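Local coordinates for protein Pcdhgb2 (Mus musculus, PDB 5SZR) that is probably a calcium-dependent cell-adhesion protein that may help establish and maintain specific neuronal connections in the brain, at residues F283-L288 against V315-D320; S368-Q373 against L382-G387; R404-V409 against T420-L425. All coordinates share one frame; numbering follows the deposited sequence.

Contact 1 (F283-L288 against V315-D320). With CA (calcium ion), chain Q; CA (calcium ion), chain P; CA (calcium ion), chain R.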
# COMPACT_ATOMS: atom_id res chain seq x y z
N PHE A 283 10.23 -23.22 30.01
CA PHE A 283 10.24 -24.46 29.25
C PHE A 283 11.28 -25.43 29.82
O PHE A 283 12.33 -25.02 30.33
CB PHE A 283 10.52 -24.19 27.78
CG PHE A 283 9.46 -23.35 27.10
CD1 PHE A 283 9.80 -22.46 26.09
CD2 PHE A 283 8.13 -23.45 27.47
CE1 PHE A 283 8.83 -21.69 25.46
CE2 PHE A 283 7.16 -22.68 26.84
CZ PHE A 283 7.51 -21.80 25.84
N ASP A 284 10.98 -26.72 29.73
CA ASP A 284 11.85 -27.79 30.20
C ASP A 284 12.09 -28.74 29.03
O ASP A 284 11.19 -29.50 28.66
CB ASP A 284 11.23 -28.51 31.40
CG ASP A 284 12.06 -29.67 31.90
OD1 ASP A 284 13.26 -29.79 31.55
OD2 ASP A 284 11.52 -30.49 32.69
N HIS A 285 13.29 -28.68 28.45
CA HIS A 285 13.60 -29.49 27.28
C HIS A 285 13.41 -30.98 27.54
O HIS A 285 13.09 -31.74 26.62
CB HIS A 285 15.04 -29.21 26.83
CG HIS A 285 15.53 -30.13 25.75
ND1 HIS A 285 15.35 -29.87 24.41
CD2 HIS A 285 16.21 -31.30 25.82
CE1 HIS A 285 15.89 -30.84 23.70
NE2 HIS A 285 16.42 -31.72 24.53
N GLU A 286 13.58 -31.41 28.79
CA GLU A 286 13.43 -32.82 29.10
C GLU A 286 11.98 -33.28 29.08
O GLU A 286 11.73 -34.48 28.91
CB GLU A 286 14.08 -33.12 30.46
CG GLU A 286 15.61 -33.26 30.40
CD GLU A 286 16.34 -31.96 30.07
OE1 GLU A 286 16.05 -30.93 30.71
OE2 GLU A 286 17.20 -31.97 29.17
N GLN A 287 11.02 -32.37 29.25
CA GLN A 287 9.61 -32.72 29.14
C GLN A 287 9.09 -32.57 27.71
O GLN A 287 8.39 -33.45 27.21
CB GLN A 287 8.77 -31.88 30.11
CG GLN A 287 8.93 -32.28 31.57
CD GLN A 287 8.56 -33.73 31.83
OE1 GLN A 287 7.52 -34.21 31.36
NE2 GLN A 287 9.41 -34.44 32.57
N LEU A 288 9.42 -31.47 27.05
CA LEU A 288 8.91 -31.21 25.71
C LEU A 288 9.98 -30.50 24.88
O LEU A 288 10.48 -29.45 25.28
CB LEU A 288 7.64 -30.36 25.75
CG LEU A 288 6.93 -30.06 24.43
CD1 LEU A 288 6.51 -31.35 23.73
CD2 LEU A 288 5.73 -29.17 24.69
N VAL A 315 12.40 -25.99 21.77
CA VAL A 315 12.92 -25.79 23.11
C VAL A 315 14.37 -26.27 23.14
O VAL A 315 14.65 -27.44 22.87
CB VAL A 315 12.06 -26.52 24.15
CG1 VAL A 315 12.65 -26.35 25.54
CG2 VAL A 315 10.63 -26.01 24.10
N GLY A 316 15.29 -25.36 23.47
CA GLY A 316 16.71 -25.67 23.40
C GLY A 316 17.20 -26.35 24.67
O GLY A 316 16.80 -26.00 25.78
N ASP A 317 18.09 -27.32 24.49
CA ASP A 317 18.63 -28.06 25.62
C ASP A 317 19.74 -27.27 26.29
O ASP A 317 20.65 -26.77 25.62
CB ASP A 317 19.16 -29.42 25.15
CG ASP A 317 19.69 -30.27 26.29
OD1 ASP A 317 19.13 -30.18 27.41
OD2 ASP A 317 20.66 -31.02 26.08
N ARG A 318 19.65 -27.14 27.61
CA ARG A 318 20.74 -26.63 28.43
C ARG A 318 21.27 -27.74 29.32
O ARG A 318 20.64 -28.78 29.50
CB ARG A 318 20.29 -25.44 29.29
CG ARG A 318 20.18 -24.12 28.54
CD ARG A 318 19.98 -22.98 29.53
NE ARG A 318 19.89 -21.68 28.86
CZ ARG A 318 20.94 -20.97 28.46
NH1 ARG A 318 20.77 -19.80 27.86
NH2 ARG A 318 22.17 -21.44 28.65
N ASN A 319 22.46 -27.50 29.89
CA ASN A 319 23.09 -28.49 30.77
C ASN A 319 22.65 -28.24 32.21
O ASN A 319 23.42 -27.81 33.07
CB ASN A 319 24.60 -28.44 30.63
CG ASN A 319 25.27 -29.63 31.29
OD1 ASN A 319 24.75 -30.74 31.24
ND2 ASN A 319 26.42 -29.40 31.93
N ASP A 320 21.38 -28.53 32.48
CA ASP A 320 20.82 -28.37 33.81
C ASP A 320 20.68 -29.69 34.56
O ASP A 320 20.00 -29.75 35.59
CB ASP A 320 19.46 -27.64 33.74
CG ASP A 320 18.49 -28.28 32.76
OD1 ASP A 320 18.92 -29.11 31.94
OD2 ASP A 320 17.30 -27.92 32.80
CA CA Q . 18.53 -30.11 29.79
CA CA P . 15.47 -29.19 32.11
CA CA R . 24.33 -32.95 31.61
O HOH W 1 15.69 -30.86 34.09
O HOH W 2 14.12 -27.62 33.31
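Glu-286 and Asp-317 meet on a shared calcium ion in the linker between EC5 and EC6, the third and fourth cadherin domains of this fragment, where a DXE motif (Asp-284 to Glu-286) faces a DXNDN motif (Asp-317 to Asn-321). The chain of Glu-286 curls at CB-CG (chi2 68°), which swings the carboxylate across to the metals: OE1 bridges two ions, 2.3 Å from calcium P and 2.8 Å from calcium Q, while OE2 binds Q at 2.4 Å. Asp-320 spans the same pair, OD1 on Q and OD2 on P, with Asn-227 as a further partner of OD2. Asp-317 OD1, 2.5 Å from Q, and Arg-318 O add to that ion; Asp-284 OD1 and two waters add to P. Glu-226 serves both ions, and Asp-360 of EC6 completes Q. Asn-319 OD1 reaches on to a third calcium, R.

Next to the metal site, His-285 lies with one ring face against Asp-317, whose CB is 3.6 Å from the ring centroid. Its ND1-H, directed in the ring plane, reaches Val-315 O at 3.0 Å, coming from above the carbonyl plane. The second oxygen of Asp-317 turns to Ser-361. Val-315 CG1 packs on Phe-283 CB.

With so many carboxylates crowded together, loss of the ions would probably leave strong mutual repulsion and a slack linker, consistent with calcium-dependent stiffening of cadherins.

Contact 2 (S368-Q373 against L382-G387); sequences SYHVLQ and LGLRTG
Tyr-369 lays its ring over Gly-387, whose CA sits 3.7 Å from the ring centroid over one face, displaced toward the rim. CG stands anti to the carbonyl carbon (chi1 -62°), which carries the ring along the inside of the turn formed by 383-387. At the ring edge, in its plane, Leu-384 O lies 3.4 Å from Tyr-369 CD2; the same carbonyl takes the backbone N-H of Tyr-369 in a short bond (N to O 2.7 Å). At the far end, a water links the hydroxyl to Thr-386 O, and Ala-356 N gives a weak further bond. Gly-387 has positive phi, and any CB there would press on the ring. Replacing Tyr-369 with an alanine would probably leave Gly-387 CA without its aromatic cover, open a gap inside the turn and leave that water without its phenolic partner.

Beside the ring, Leu-382 pushes CD2 to within 3.4 Å of His-370 C, and Val-371 CG2 slants across the same methyl. On the other side of the strand, His-370 runs alongside Leu-384, pointing the same way, with CE1 3.7 Å from CD1. Its NE2 is tied to Ser-368 OG at 2.6 Å, which fixes the imidazole's rotation. Arg-385, bent at CB-CG, brings NH1 near Ser-368 CB, but the guanidinium is engaged by Leu-367 O and by a cation-pi contact with Trp-366. A second water donates to both Tyr-369 O and Leu-382 O.

The turn, closed by Gly-387 N to Gly-383 O (2.9 Å), joins strands 380-382 and 388-391 of one sheet; Tyr-369 pins it to strand 368-374 of the other, across the Greek-key beta sandwich of a cadherin domain.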
# COMPACT_ATOMS: atom_id res chain seq x y z
N SER A 368 32.14 -38.70 29.68
CA SER A 368 33.53 -39.10 29.58
C SER A 368 34.05 -39.34 30.99
O SER A 368 33.67 -38.63 31.92
CB SER A 368 34.39 -38.04 28.88
OG SER A 368 34.68 -36.97 29.76
N TYR A 369 34.92 -40.34 31.13
CA TYR A 369 35.35 -40.86 32.42
C TYR A 369 36.83 -40.57 32.62
O TYR A 369 37.64 -40.84 31.73
CB TYR A 369 35.08 -42.37 32.49
CG TYR A 369 33.60 -42.71 32.37
CD1 TYR A 369 32.84 -42.95 33.51
CD2 TYR A 369 32.98 -42.78 31.13
CE1 TYR A 369 31.50 -43.25 33.41
CE2 TYR A 369 31.63 -43.08 31.02
CZ TYR A 369 30.89 -43.31 32.17
OH TYR A 369 29.55 -43.62 32.07
N HIS A 370 37.17 -40.03 33.79
CA HIS A 370 38.53 -39.58 34.06
C HIS A 370 38.99 -40.05 35.43
O HIS A 370 38.20 -40.11 36.37
CB HIS A 370 38.62 -38.06 33.99
CG HIS A 370 38.09 -37.47 32.72
ND1 HIS A 370 38.89 -37.16 31.65
CD2 HIS A 370 36.83 -37.15 32.35
CE1 HIS A 370 38.15 -36.67 30.67
NE2 HIS A 370 36.89 -36.65 31.07
N VAL A 371 40.28 -40.39 35.52
CA VAL A 371 40.92 -40.69 36.79
C VAL A 371 41.43 -39.39 37.39
O VAL A 371 42.27 -38.71 36.80
CB VAL A 371 42.08 -41.69 36.61
CG1 VAL A 371 42.88 -41.82 37.92
CG2 VAL A 371 41.55 -43.05 36.18
N LEU A 372 40.91 -39.03 38.57
CA LEU A 372 41.43 -37.85 39.25
C LEU A 372 42.62 -38.19 40.14
O LEU A 372 43.61 -37.44 40.17
CB LEU A 372 40.32 -37.18 40.07
CG LEU A 372 39.02 -36.86 39.34
CD1 LEU A 372 38.02 -36.21 40.29
CD2 LEU A 372 39.26 -35.96 38.11
N GLN A 373 42.54 -39.30 40.87
CA GLN A 373 43.61 -39.74 41.75
C GLN A 373 43.80 -41.24 41.59
O GLN A 373 42.83 -41.97 41.40
CB GLN A 373 43.31 -39.41 43.21
CG GLN A 373 43.20 -37.92 43.51
CD GLN A 373 42.63 -37.64 44.89
OE1 GLN A 373 42.19 -38.55 45.59
NE2 GLN A 373 42.64 -36.37 45.28
N LEU A 382 41.22 -46.51 32.52
CA LEU A 382 39.82 -46.12 32.62
C LEU A 382 39.34 -45.67 31.25
O LEU A 382 39.82 -44.67 30.72
CB LEU A 382 39.64 -45.01 33.66
CG LEU A 382 38.21 -44.47 33.81
CD1 LEU A 382 37.26 -45.58 34.22
CD2 LEU A 382 38.17 -43.32 34.81
N GLY A 383 38.41 -46.43 30.67
CA GLY A 383 37.89 -46.12 29.35
C GLY A 383 37.26 -44.75 29.27
O GLY A 383 36.28 -44.46 29.98
N LEU A 384 37.82 -43.88 28.42
CA LEU A 384 37.37 -42.50 28.33
C LEU A 384 35.86 -42.42 28.10
O LEU A 384 35.17 -41.62 28.73
CB LEU A 384 38.11 -41.77 27.22
CG LEU A 384 37.69 -40.32 26.98
CD1 LEU A 384 37.83 -39.51 28.25
CD2 LEU A 384 38.51 -39.70 25.86
N ARG A 385 35.34 -43.25 27.20
CA ARG A 385 33.91 -43.26 26.91
C ARG A 385 33.18 -44.46 27.49
O ARG A 385 31.95 -44.42 27.59
CB ARG A 385 33.67 -43.23 25.39
CG ARG A 385 34.23 -42.00 24.70
CD ARG A 385 33.57 -40.73 25.21
NE ARG A 385 33.96 -39.56 24.43
CZ ARG A 385 33.55 -38.32 24.69
NH1 ARG A 385 32.72 -38.10 25.70
NH2 ARG A 385 33.95 -37.31 23.93
N THR A 386 33.89 -45.52 27.87
CA THR A 386 33.22 -46.72 28.36
C THR A 386 33.10 -46.77 29.88
O THR A 386 32.16 -47.39 30.39
CB THR A 386 33.97 -47.97 27.87
OG1 THR A 386 35.28 -48.00 28.44
CG2 THR A 386 34.09 -47.95 26.35
N GLY A 387 33.99 -46.11 30.61
CA GLY A 387 33.96 -46.26 32.05
C GLY A 387 34.36 -47.63 32.52
O GLY A 387 34.03 -48.01 33.66
O HOH W 3 40.22 -41.96 31.16
O HOH W 4 29.20 -46.73 31.38

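Contact 3 (R404-V409 against T420-L425). With MAN (alpha-D-mannopyranose), chain B; MAN (alpha-D-mannopyranose), chain V.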
# COMPACT_ATOMS: atom_id res chain seq x y z
N ARG A 404 43.56 -47.60 45.18
CA ARG A 404 42.46 -46.65 45.28
C ARG A 404 42.45 -45.74 44.06
O ARG A 404 43.48 -45.15 43.72
CB ARG A 404 42.56 -45.82 46.55
CG ARG A 404 41.58 -44.67 46.63
CD ARG A 404 41.83 -43.86 47.89
NE ARG A 404 40.91 -42.73 48.01
CZ ARG A 404 41.06 -41.58 47.37
NH1 ARG A 404 40.18 -40.61 47.55
NH2 ARG A 404 42.08 -41.40 46.54
N LEU A 405 41.28 -45.63 43.42
CA LEU A 405 41.06 -44.74 42.29
C LEU A 405 39.93 -43.77 42.62
O LEU A 405 38.88 -44.19 43.12
CB LEU A 405 40.69 -45.52 41.02
CG LEU A 405 41.67 -46.38 40.24
CD1 LEU A 405 40.98 -46.90 38.99
CD2 LEU A 405 42.92 -45.61 39.86
N LEU A 406 40.14 -42.49 42.33
CA LEU A 406 39.09 -41.47 42.41
C LEU A 406 38.74 -41.08 40.98
O LEU A 406 39.54 -40.43 40.30
CB LEU A 406 39.54 -40.27 43.23
CG LEU A 406 38.56 -39.08 43.23
CD1 LEU A 406 37.19 -39.52 43.74
CD2 LEU A 406 39.10 -37.92 44.07
N VAL A 407 37.55 -41.47 40.53
CA VAL A 407 37.15 -41.30 39.14
C VAL A 407 36.05 -40.25 39.04
O VAL A 407 35.24 -40.06 39.95
CB VAL A 407 36.69 -42.63 38.50
CG1 VAL A 407 37.80 -43.67 38.59
CG2 VAL A 407 35.42 -43.13 39.18
N ALA A 408 36.02 -39.57 37.89
CA ALA A 408 35.03 -38.54 37.62
C ALA A 408 34.37 -38.84 36.28
O ALA A 408 35.05 -39.09 35.28
CB ALA A 408 35.68 -37.15 37.58
N VAL A 409 33.04 -38.84 36.27
CA VAL A 409 32.26 -38.93 35.04
C VAL A 409 31.73 -37.53 34.74
O VAL A 409 30.99 -36.95 35.54
CB VAL A 409 31.13 -39.96 35.16
CG1 VAL A 409 30.37 -39.81 36.47
CG2 VAL A 409 30.20 -39.87 33.97
N THR A 420 31.39 -38.10 40.93
CA THR A 420 32.63 -38.76 41.32
C THR A 420 32.32 -40.04 42.08
O THR A 420 31.23 -40.22 42.63
CB THR A 420 33.50 -37.84 42.19
OG1 THR A 420 32.74 -37.37 43.31
CG2 THR A 420 33.99 -36.65 41.38
N ALA A 421 33.30 -40.95 42.09
CA ALA A 421 33.21 -42.18 42.86
C ALA A 421 34.62 -42.64 43.22
O ALA A 421 35.54 -42.53 42.41
CB ALA A 421 32.47 -43.28 42.10
N THR A 422 34.77 -43.16 44.44
CA THR A 422 36.04 -43.73 44.89
C THR A 422 35.97 -45.25 44.79
O THR A 422 35.06 -45.87 45.34
CB THR A 422 36.37 -43.32 46.32
OG1 THR A 422 36.54 -41.90 46.39
CG2 THR A 422 37.65 -43.99 46.77
N LEU A 423 36.93 -45.83 44.08
CA LEU A 423 36.96 -47.27 43.84
C LEU A 423 38.14 -47.85 44.60
O LEU A 423 39.30 -47.61 44.24
CB LEU A 423 37.09 -47.57 42.35
CG LEU A 423 36.07 -46.97 41.39
CD1 LEU A 423 36.41 -47.40 39.98
CD2 LEU A 423 34.66 -47.40 41.76
N HIS A 424 37.85 -48.60 45.66
CA HIS A 424 38.86 -49.35 46.39
C HIS A 424 39.05 -50.68 45.69
O HIS A 424 38.15 -51.53 45.70
CB HIS A 424 38.45 -49.55 47.85
CG HIS A 424 38.20 -48.27 48.59
ND1 HIS A 424 39.20 -47.36 48.88
CD2 HIS A 424 37.06 -47.75 49.12
CE1 HIS A 424 38.69 -46.34 49.54
NE2 HIS A 424 37.40 -46.55 49.70
N LEU A 425 40.21 -50.86 45.06
CA LEU A 425 40.54 -52.10 44.36
C LEU A 425 41.62 -52.82 45.16
O LEU A 425 42.72 -52.29 45.36
CB LEU A 425 41.01 -51.80 42.94
CG LEU A 425 40.17 -50.75 42.21
CD1 LEU A 425 40.71 -50.49 40.81
CD2 LEU A 425 38.70 -51.17 42.15
C1 MAN B . 35.51 -41.36 47.24
C2 MAN B . 35.66 -39.84 47.12
C3 MAN B . 36.93 -39.40 47.85
C4 MAN B . 36.91 -39.87 49.31
C5 MAN B . 36.71 -41.40 49.39
C6 MAN B . 36.47 -41.87 50.82
O2 MAN B . 34.56 -39.17 47.76
O3 MAN B . 37.12 -37.99 47.79
O4 MAN B . 38.14 -39.53 49.94
O5 MAN B . 35.56 -41.81 48.59
O6 MAN B . 36.38 -43.29 50.83
C1 MAN V . 33.31 -37.89 44.53
C2 MAN V . 32.10 -37.76 45.47
C3 MAN V . 31.81 -36.29 45.75
C4 MAN V . 33.07 -35.56 46.22
C5 MAN V . 34.20 -35.75 45.20
C6 MAN V . 35.51 -35.16 45.67
O2 MAN V . 32.38 -38.34 46.75
O3 MAN V . 30.77 -36.13 46.70
O4 MAN V . 32.80 -34.18 46.36
O5 MAN V . 34.42 -37.16 44.98
O6 MAN V . 35.80 -35.70 46.96
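Leu-405 and Leu-423 exchange two backbone hydrogen bonds, Leu-405 N to Leu-423 O 2.9 Å and Leu-423 N to Leu-405 O 2.7 Å, and Val-407 and Ala-421 form the next hydrogen-bonded pair of this antiparallel hairpin, whose segments run at 159° to each other. The side chains of these pairs face the sandwich interior, where Leu-405 CD1 also meets CD1 of Leu-425 at 4.0 Å, and Val-407 touches Leu-423 through CG1 and Ala-421 through CG2.

The non-hydrogen-bonded pairs face the other way, toward two sugars. Thr-420 OG1 and Thr-422 OG1 are each covalently joined to C1 of an alpha-mannose at 1.4 Å. In Thr-422 the oxygen stands anti to the carbonyl carbon (chi1 -63°), leaving CG2 to lie 3.7 Å from Arg-404 NE and over one face of the His-424 ring, off toward its rim. Leu-406 leans across Thr-422, and its CD1 touches both sugars, 3.7 Å from C2 of mannose B and 3.8 Å from O5 of mannose V. Arg-404 runs extended past the threonine methyl to place NH1 near O4 of mannose B, a weak bond of 3.3 Å. Its NH2 is held by Gln-373.

Further out, the hairpin is flanked by strand 368-374 beside 404-409 and by strand 335-342 beside 420-425. Phe-380 and Leu-382 from the opposing sheet cover Leu-405 and Val-407.

With both threonine oxygens converted to glycosidic links, neither can donate a hydrogen bond. The sugars instead lie over the sheet as bulky polar covers, held by their covalent bonds, with contacts from Leu-406 and a mannose hydrogen bond to Asp-333, while the opposite face keeps the apolar packing of the domain core.

Overall arrangement
Contact 1 sits at the calcium-bound junction of EC5 and EC6; contacts 2 and 3 lie within EC6. The centre of contact 1 is about 27 Å from that of contact 2 and about 30 Å from that of contact 3, with no touch. Contacts 2 and 3 are only about 10 Å apart between centres and share a sheet, strands 368-374 and 402-410 being neighbours: Ala-408 N bonds His-370 O (2.7 Å), and Tyr-369 CE1 packs on Val-409 CG2 (3.7 Å). Asp-411, just beyond 404-409, joins Asn-319 of contact 1 on the third calcium, so the end of the hairpin strand reaches the calcium site of the junction. The side chain of Ser-368 comes within about 11 Å of a calcium ion.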